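Local coordinates for tudor domain-containing protein 1 (Homo sapiens, PDB 5M9N), which probably acts in the piRNA pathway that represses transposable elements during spermatogenesis, binding arginine-methylated Piwi proteins through its Tudor domains, at residues 31-37 / 178-184; 36-40 / 52-56; 19-24 / 133-137. All coordinates share one frame; numbering follows the deposited sequence.

Interaction 1 (31-37 / 178-184); sequences LNVGDEF and TVKVVDK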
loop_
_atom_site.group_PDB
_atom_site.type_symbol
_atom_site.label_atom_id
_atom_site.label_comp_id
_atom_site.label_asym_id
_atom_site.label_seq_id
_atom_site.Cartn_x
_atom_site.Cartn_y
_atom_site.Cartn_z
ATOM N N LEU A 31 2.376 -4.298 13.672
ATOM C CA LEU A 31 1.665 -3.144 14.158
ATOM C C LEU A 31 0.841 -3.655 15.316
ATOM O O LEU A 31 -0.127 -4.385 15.121
ATOM C CB LEU A 31 0.787 -2.555 13.071
ATOM C CG LEU A 31 1.319 -1.233 12.535
ATOM C CD1 LEU A 31 2.723 -1.356 11.986
ATOM C CD2 LEU A 31 0.346 -0.698 11.499
ATOM N N ASN A 32 1.301 -3.372 16.517
ATOM C CA ASN A 32 0.561 -3.745 17.724
ATOM C C ASN A 32 -0.524 -2.710 18.007
ATOM O O ASN A 32 -0.366 -1.514 17.663
ATOM C CB ASN A 32 1.513 -3.874 18.910
ATOM C CG ASN A 32 2.553 -4.971 18.707
ATOM O OD1 ASN A 32 3.741 -4.750 18.917
ATOM N ND2 ASN A 32 2.116 -6.142 18.265
ATOM N N VAL A 33 -1.614 -3.167 18.636
ATOM C CA VAL A 33 -2.659 -2.256 19.073
ATOM C C VAL A 33 -1.970 -1.230 20.017
ATOM O O VAL A 33 -1.096 -1.581 20.798
ATOM C CB VAL A 33 -3.845 -2.962 19.821
ATOM C CG1 VAL A 33 -4.853 -1.921 20.294
ATOM C CG2 VAL A 33 -4.546 -4.004 18.941
ATOM N N GLY A 34 -2.343 0.027 19.910
ATOM C CA GLY A 34 -1.680 1.071 20.692
ATOM C C GLY A 34 -0.422 1.644 20.061
ATOM O O GLY A 34 0.008 2.697 20.476
ATOM N N ASP A 35 0.159 1.009 19.035
ATOM C CA ASP A 35 1.259 1.654 18.316
ATOM C C ASP A 35 0.768 2.933 17.697
ATOM O O ASP A 35 -0.343 2.983 17.158
ATOM C CB ASP A 35 1.843 0.789 17.201
ATOM C CG ASP A 35 2.624 -0.391 17.730
ATOM O OD1 ASP A 35 2.694 -0.605 18.954
ATOM O OD2 ASP A 35 3.148 -1.139 16.908
ATOM N N GLU A 36 1.595 3.969 17.808
ATOM C CA GLU A 36 1.425 5.164 17.035
ATOM C C GLU A 36 2.669 5.303 16.166
ATOM O O GLU A 36 3.786 4.913 16.571
ATOM C CB GLU A 36 1.292 6.393 17.909
ATOM C CG GLU A 36 0.132 6.397 18.850
ATOM C CD GLU A 36 0.053 7.712 19.625
ATOM O OE1 GLU A 36 1.033 8.053 20.315
ATOM O OE2 GLU A 36 -0.982 8.389 19.526
ATOM N N PHE A 37 2.517 5.823 14.963
ATOM C CA PHE A 37 3.716 6.163 14.181
ATOM C C PHE A 37 3.400 7.357 13.342
ATOM O O PHE A 37 2.214 7.616 13.041
ATOM C CB PHE A 37 4.192 4.990 13.343
ATOM C CG PHE A 37 3.189 4.532 12.333
ATOM C CD1 PHE A 37 3.115 5.122 11.068
ATOM C CD2 PHE A 37 2.332 3.469 12.633
ATOM C CE1 PHE A 37 2.218 4.655 10.126
ATOM C CE2 PHE A 37 1.433 2.995 11.687
ATOM C CZ PHE A 37 1.380 3.573 10.434
ATOM N N THR A 178 -0.172 11.352 12.330
ATOM C CA THR A 178 -0.015 10.342 13.363
ATOM C C THR A 178 -1.082 9.248 13.109
ATOM O O THR A 178 -2.284 9.522 13.128
ATOM C CB THR A 178 -0.147 10.924 14.773
ATOM O OG1 THR A 178 0.854 11.946 14.950
ATOM C CG2 THR A 178 0.037 9.857 15.803
ATOM N N VAL A 179 -0.629 8.031 12.878
ATOM C CA VAL A 179 -1.506 6.854 12.714
ATOM C C VAL A 179 -1.477 6.113 14.009
ATOM O O VAL A 179 -0.404 5.755 14.473
ATOM C CB VAL A 179 -0.952 5.918 11.617
ATOM C CG1 VAL A 179 -1.849 4.687 11.439
ATOM C CG2 VAL A 179 -0.833 6.674 10.323
ATOM N N LYS A 180 -2.638 5.902 14.612
ATOM C CA LYS A 180 -2.743 5.170 15.846
ATOM C C LYS A 180 -3.559 3.906 15.614
ATOM O O LYS A 180 -4.694 4.012 15.174
ATOM C CB LYS A 180 -3.425 6.080 16.873
ATOM C CG LYS A 180 -3.633 5.467 18.240
ATOM C CD LYS A 180 -4.110 6.558 19.165
ATOM C CE LYS A 180 -4.831 6.063 20.390
ATOM N NZ LYS A 180 -5.893 7.027 20.785
ATOM N N VAL A 181 -2.991 2.749 15.949
ATOM C CA VAL A 181 -3.669 1.453 15.774
ATOM C C VAL A 181 -4.667 1.260 16.930
ATOM O O VAL A 181 -4.270 1.195 18.093
ATOM C CB VAL A 181 -2.669 0.282 15.737
ATOM C CG1 VAL A 181 -3.378 -1.034 15.401
ATOM C CG2 VAL A 181 -1.526 0.544 14.748
ATOM N N VAL A 182 -5.957 1.243 16.598
ATOM C CA VAL A 182 -7.022 0.988 17.565
ATOM C C VAL A 182 -7.268 -0.536 17.719
ATOM O O VAL A 182 -7.542 -1.009 18.832
ATOM C CB VAL A 182 -8.328 1.639 17.113
ATOM C CG1 VAL A 182 -9.441 1.348 18.102
ATOM C CG2 VAL A 182 -8.176 3.125 16.888
ATOM N N ASP A 183 -7.248 -1.283 16.609
ATOM C CA ASP A 183 -7.479 -2.748 16.614
ATOM C C ASP A 183 -6.850 -3.425 15.400
ATOM O O ASP A 183 -6.520 -2.751 14.436
ATOM C CB ASP A 183 -8.982 -3.052 16.571
ATOM C CG ASP A 183 -9.342 -4.530 16.931
ATOM O OD1 ASP A 183 -8.537 -5.259 17.601
ATOM O OD2 ASP A 183 -10.484 -4.937 16.553
ATOM N N LYS A 184 -6.697 -4.741 15.468
ATOM C CA LYS A 184 -6.272 -5.540 14.323
ATOM C C LYS A 184 -7.440 -6.347 13.722
ATOM O O LYS A 184 -8.095 -7.080 14.434
ATOM C CB LYS A 184 -5.198 -6.515 14.754
ATOM C CG LYS A 184 -4.000 -5.885 15.418
ATOM C CD LYS A 184 -3.386 -4.809 14.569
ATOM C CE LYS A 184 -3.106 -5.301 13.151
ATOM N NZ LYS A 184 -2.090 -4.452 12.552
#
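With CG placed between its own backbone N and carbonyl carbon (chi1 61°), Phe37 lays its ring along the side chain of Val179. The two point the same way, and Val179 CB sits over the ring face in a CH-pi contact, 3.7 Å from the centroid and displaced toward the far rim, where it lies 3.5 Å from Phe37 CZ. Both valine methyls spread over the same face, CG1 above CZ and CE2, CG2 nearer CE1. At the other end of the contact Lys184 doubles back through two successive bends (chi2 -54°, chi3 -52°), which carry NZ to within 3.2 Å of Leu31 O; Ser189 is the stronger partner of that amine. Between these ends lies the buried Val181. Its CG2 meets Leu31 CD2 at 4.0 Å, the two side chains crossing at roughly a right angle, and its CB rests against Asn32 O.

The chain 31-37 reaches the strand through a type II turn, closed by the backbone bond from Asp35 N to Asn32 O and pinned again where Asn32 N approaches Asp35 OD2 from above the carboxylate plane. Gly34 takes the left-handed position of the turn and gives its N-H to Val181 O at 2.9 Å, while Val181 N binds Asp35 O. Farther along, Phe37 and Val179 exchange both backbone bonds as an antiparallel hydrogen-bonded pair. Beside it, Glu36 and Lys180 run alongside each other; the lysine's amine forms a salt bridge with Glu192. Val33 covers the classic beta bulge of Val182 and Asp183. Strands 36-44 and 177-184, far apart in sequence, thus pair in one sheet, consistent with the staphylococcal-nuclease-like module known from extended Tudor domains.

Interaction 2 (36-40 / 52-56); sequences EFCGV and CQQLQ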
loop_
_atom_site.group_PDB
_atom_site.type_symbol
_atom_site.label_atom_id
_atom_site.label_comp_id
_atom_site.label_asym_id
_atom_site.label_seq_id
_atom_site.Cartn_x
_atom_site.Cartn_y
_atom_site.Cartn_z
ATOM N N GLU A 36 1.595 3.969 17.808
ATOM C CA GLU A 36 1.425 5.164 17.035
ATOM C C GLU A 36 2.669 5.303 16.166
ATOM O O GLU A 36 3.786 4.913 16.571
ATOM C CB GLU A 36 1.292 6.393 17.909
ATOM C CG GLU A 36 0.132 6.397 18.850
ATOM C CD GLU A 36 0.053 7.712 19.625
ATOM O OE1 GLU A 36 1.033 8.053 20.315
ATOM O OE2 GLU A 36 -0.982 8.389 19.526
ATOM N N PHE A 37 2.517 5.823 14.963
ATOM C CA PHE A 37 3.716 6.163 14.181
ATOM C C PHE A 37 3.400 7.357 13.342
ATOM O O PHE A 37 2.214 7.616 13.041
ATOM C CB PHE A 37 4.192 4.990 13.343
ATOM C CG PHE A 37 3.189 4.532 12.333
ATOM C CD1 PHE A 37 3.115 5.122 11.068
ATOM C CD2 PHE A 37 2.332 3.469 12.633
ATOM C CE1 PHE A 37 2.218 4.655 10.126
ATOM C CE2 PHE A 37 1.433 2.995 11.687
ATOM C CZ PHE A 37 1.380 3.573 10.434
ATOM N N CYS A 38 4.451 8.077 12.954
ATOM C CA CYS A 38 4.291 9.194 12.012
ATOM C C CYS A 38 4.308 8.542 10.652
ATOM O O CYS A 38 5.233 7.817 10.350
ATOM C CB CYS A 38 5.408 10.257 12.105
ATOM S SG CYS A 38 5.234 11.208 13.637
ATOM N N GLY A 39 3.280 8.816 9.848
ATOM C CA GLY A 39 3.269 8.345 8.486
ATOM C C GLY A 39 2.565 9.222 7.506
ATOM O O GLY A 39 2.116 10.319 7.833
ATOM N N VAL A 40 2.392 8.666 6.301
ATOM C CA VAL A 40 1.741 9.348 5.210
ATOM C C VAL A 40 0.640 8.443 4.691
ATOM O O VAL A 40 0.805 7.211 4.727
ATOM C CB VAL A 40 2.734 9.751 4.093
ATOM C CG1 VAL A 40 3.796 10.712 4.654
ATOM C CG2 VAL A 40 3.414 8.557 3.457
ATOM N N CYS A 52 -1.258 3.373 4.423
ATOM C CA CYS A 52 -0.336 4.344 5.037
ATOM C C CYS A 52 1.039 3.731 4.873
ATOM O O CYS A 52 1.187 2.511 4.744
ATOM C CB CYS A 52 -0.670 4.490 6.542
ATOM S SG CYS A 52 -2.241 5.321 6.787
ATOM N N GLN A 53 2.046 4.593 4.845
ATOM C CA GLN A 53 3.405 4.183 5.029
ATOM C C GLN A 53 4.001 4.954 6.225
ATOM O O GLN A 53 3.621 6.086 6.480
ATOM C CB GLN A 53 4.242 4.543 3.801
ATOM C CG GLN A 53 3.801 3.990 2.465
ATOM C CD GLN A 53 4.498 4.667 1.306
ATOM O OE1 GLN A 53 4.557 5.897 1.244
ATOM N NE2 GLN A 53 5.067 3.880 0.397
ATOM N N GLN A 54 4.958 4.315 6.873
ATOM C CA GLN A 54 5.703 4.865 7.937
ATOM C C GLN A 54 6.662 5.858 7.328
ATOM O O GLN A 54 7.365 5.547 6.366
ATOM C CB GLN A 54 6.448 3.771 8.669
ATOM C CG GLN A 54 5.522 2.765 9.314
ATOM C CD GLN A 54 6.265 1.594 9.910
ATOM O OE1 GLN A 54 7.412 1.330 9.563
ATOM N NE2 GLN A 54 5.618 0.885 10.818
ATOM N N LEU A 55 6.708 7.052 7.873
ATOM C CA LEU A 55 7.611 8.062 7.333
ATOM C C LEU A 55 9.053 7.537 7.340
ATOM O O LEU A 55 9.794 7.741 6.383
ATOM C CB LEU A 55 7.451 9.363 8.098
ATOM C CG LEU A 55 8.347 10.518 7.672
ATOM C CD1 LEU A 55 8.384 10.780 6.161
ATOM C CD2 LEU A 55 7.919 11.759 8.440
ATOM N N GLN A 56 9.430 6.765 8.347
ATOM C CA GLN A 56 10.810 6.264 8.456
ATOM C C GLN A 56 11.222 5.270 7.344
ATOM O O GLN A 56 12.377 4.842 7.315
ATOM C CB GLN A 56 11.088 5.673 9.867
ATOM C CG GLN A 56 11.557 6.679 10.922
ATOM C CD GLN A 56 10.476 7.078 11.916
ATOM O OE1 GLN A 56 9.537 7.770 11.542
ATOM N NE2 GLN A 56 10.614 6.663 13.191
HETATM O O HOH W 1 7.336 5.950 11.139
#
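Gln54 lays its CG over the face of the Phe37 ring turned away from Val179, 4.1 Å from the centroid, so the phenyl group is sandwiched between strands 49-54 and 177-184. The two side chains cross nearly at right angles, and at the ring edge stand Gln53 O and Cys52 CB. Farther along the hairpin Val40 CG2 touches Gln53 OE1 at 3.6 Å.

Backbone bonds set these positions. Val40 and Gln53 form an antiparallel hydrogen-bonded pair; Val40 N to Gln53 O and Gln53 N to Val40 O are each 2.9 Å. Gly39, paired with Gln54 in the non-hydrogen-bonded position and having no side chain, lets its CA come within 3.0 Å of Gln53 O. Beyond it Cys38 O accepts from Leu55 N at 3.0 Å and also from a water, which donates a second bond to Gln56 OE1 and so ties the chain leaving the strand back to its neighbour.

Farther out, Gln53 NE2 is held by Asp119 O, and Ile146 packs on both Phe37 and Gln54. Segments 36-40 and 52-54 run 127° apart, a strongly twisted crossing within the beta hairpin of strands 36-44 and 49-54, probably part of the same nuclease-like module.

Interaction 3 (19-24 / 133-137); sequences VDKSDL and PIIPK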
loop_
_atom_site.group_PDB
_atom_site.type_symbol
_atom_site.label_atom_id
_atom_site.label_comp_id
_atom_site.label_asym_id
_atom_site.label_seq_id
_atom_site.Cartn_x
_atom_site.Cartn_y
_atom_site.Cartn_z
ATOM N N VAL A 19 14.541 -21.042 -7.203
ATOM C CA VAL A 19 13.701 -20.518 -6.139
ATOM C C VAL A 19 12.588 -21.492 -5.734
ATOM O O VAL A 19 11.705 -21.852 -6.550
ATOM C CB VAL A 19 13.083 -19.143 -6.506
ATOM C CG1 VAL A 19 12.179 -18.664 -5.387
ATOM C CG2 VAL A 19 14.163 -18.102 -6.775
ATOM N N ASP A 20 12.624 -21.891 -4.461
ATOM C CA ASP A 20 11.492 -22.542 -3.838
ATOM C C ASP A 20 10.500 -21.415 -3.580
ATOM O O ASP A 20 10.826 -20.441 -2.896
ATOM C CB ASP A 20 11.898 -23.264 -2.536
ATOM C CG ASP A 20 10.946 -24.405 -2.167
ATOM O OD1 ASP A 20 9.713 -24.211 -2.239
ATOM O OD2 ASP A 20 11.437 -25.499 -1.796
ATOM N N LYS A 21 9.314 -21.535 -4.166
ATOM C CA LYS A 21 8.230 -20.587 -3.942
ATOM C C LYS A 21 7.729 -20.573 -2.487
ATOM O O LYS A 21 7.110 -19.587 -2.064
ATOM C CB LYS A 21 7.060 -20.872 -4.891
ATOM C CG LYS A 21 7.212 -20.248 -6.269
ATOM C CD LYS A 21 6.041 -20.572 -7.189
ATOM C CE LYS A 21 4.717 -20.010 -6.678
ATOM N NZ LYS A 21 3.595 -20.118 -7.664
ATOM N N SER A 22 7.982 -21.646 -1.730
ATOM C CA SER A 22 7.814 -21.616 -0.271
ATOM C C SER A 22 8.641 -20.504 0.338
ATOM O O SER A 22 8.217 -19.880 1.293
ATOM C CB SER A 22 8.243 -22.934 0.378
ATOM O OG SER A 22 7.404 -23.999 -0.038
ATOM N N ASP A 23 9.822 -20.263 -0.212
ATOM C CA ASP A 23 10.668 -19.176 0.252
ATOM C C ASP A 23 10.266 -17.776 -0.247
ATOM O O ASP A 23 11.029 -16.832 -0.028
ATOM C CB ASP A 23 12.141 -19.448 -0.122
ATOM C CG ASP A 23 12.678 -20.773 0.451
ATOM O OD1 ASP A 23 11.996 -21.453 1.264
ATOM O OD2 ASP A 23 13.819 -21.115 0.082
ATOM N N LEU A 24 9.105 -17.609 -0.886
ATOM C CA LEU A 24 8.697 -16.296 -1.394
ATOM C C LEU A 24 7.583 -15.692 -0.560
ATOM O O LEU A 24 6.605 -15.156 -1.088
ATOM C CB LEU A 24 8.327 -16.353 -2.884
ATOM C CG LEU A 24 9.537 -16.554 -3.807
ATOM C CD1 LEU A 24 9.106 -16.531 -5.268
ATOM C CD2 LEU A 24 10.618 -15.490 -3.546
ATOM N N PRO A 133 10.365 -12.210 -12.420
ATOM C CA PRO A 133 10.312 -12.888 -11.091
ATOM C C PRO A 133 11.197 -12.223 -10.014
ATOM O O PRO A 133 12.064 -11.427 -10.359
ATOM C CB PRO A 133 10.817 -14.290 -11.374
ATOM C CG PRO A 133 11.589 -14.171 -12.646
ATOM C CD PRO A 133 11.032 -13.049 -13.446
ATOM N N ILE A 134 10.903 -12.529 -8.743
ATOM C CA ILE A 134 11.601 -11.977 -7.582
ATOM C C ILE A 134 12.383 -13.106 -6.936
ATOM O O ILE A 134 12.087 -14.292 -7.145
ATOM C CB ILE A 134 10.619 -11.304 -6.560
ATOM C CG1 ILE A 134 11.353 -10.269 -5.665
ATOM C CG2 ILE A 134 9.857 -12.347 -5.746
ATOM C CD1 ILE A 134 10.457 -9.164 -5.131
ATOM N N ILE A 135 13.377 -12.728 -6.151
ATOM C CA ILE A 135 14.133 -13.675 -5.308
ATOM C C ILE A 135 13.953 -13.357 -3.826
ATOM O O ILE A 135 13.616 -12.226 -3.496
ATOM C CB ILE A 135 15.605 -13.693 -5.678
ATOM C CG1 ILE A 135 16.176 -12.283 -5.633
ATOM C CG2 ILE A 135 15.757 -14.316 -7.061
ATOM C CD1 ILE A 135 17.672 -12.303 -5.517
ATOM N N PRO A 136 14.187 -14.341 -2.930
ATOM C CA PRO A 136 13.876 -14.129 -1.513
ATOM C C PRO A 136 14.716 -13.023 -0.856
ATOM O O PRO A 136 14.237 -12.410 0.087
ATOM C CB PRO A 136 14.177 -15.493 -0.863
ATOM C CG PRO A 136 14.265 -16.450 -1.995
ATOM C CD PRO A 136 14.835 -15.645 -3.111
ATOM N N LYS A 137 15.919 -12.742 -1.353
ATOM C CA LYS A 137 16.672 -11.587 -0.830
ATOM C C LYS A 137 15.849 -10.305 -0.921
ATOM O O LYS A 137 15.896 -9.503 -0.024
ATOM C CB LYS A 137 18.001 -11.394 -1.557
ATOM C CG LYS A 137 18.889 -10.241 -1.045
ATOM C CD LYS A 137 19.882 -10.682 0.038
ATOM C CE LYS A 137 20.489 -9.506 0.837
ATOM N NZ LYS A 137 21.589 -9.911 1.776
#
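Leu24 pushes its CD2 methyl into a shallow hollow on segment 133-137. One wall of that hollow is Ile134 CG2, 3.9 Å from Leu24 CD2; its floor is the peptide link from Ile135 to Pro136, with Pro136 N 3.8 Å from the same methyl; the opposing lip is Pro136 CG. Leu24 CG lies anti to the carbonyl carbon (chi1 -71°), and of the two branches it is CD2, not the extended CD1, that turns into the hollow, while the side chain slides past Ile134 in the opposite direction.

The proline ring is the answering bump. Its CB presses on Asp23 O at 3.5 Å, and its CG touches Asp23 CB, so the ring fits against the end of the short 3-10 turn 21-23. Val19 adds a third touch: its CG2 meets Ile135 CG2 at 4.1 Å, the two side chains crossing at about a right angle, and only grazes Pro136 CD.

The turn itself is shaped by an Asx turn, in which Asp20 OD1 accepts from Ser22 N at 3.1 Å. Outside the contact Lys21 forms a salt bridge with Asp87, Leu24 also packs on Leu139, and Cys132, just before Pro133, is disulfide-linked to Cys72. No polar bond links the two segments; apolar carbons meet each other and, in places, backbone atoms. The contact is small, 232 Å² in all, so it depends on fit and on shielding carbons from water, with little to fix direction.

Overall arrangement
Interactions 1 and 2 are neighbours, their centres 11 Å apart. They share Glu36 and Phe37 on strand 36-44, which pairs with 177-184 along one edge and 49-54 along the other. Leu31 CD1 touches Gln54 NE2, and Val179 CG2 touches Cys52 SG, joining them further. Interaction 3 lies about 30 and 28 Å from them, centre to centre, beside the five-stranded Tudor sheet. Along the chain 19-24, 31-37, 133-137 and 178-184 follow in that order, so interactions 1 and 3 alternate, while interaction 2 falls between the ends of interaction 3. Early and late parts of the chain meet in one sheet, consistent with an OB-like module interrupted in sequence by the Tudor core, which folds as a lobe beside it.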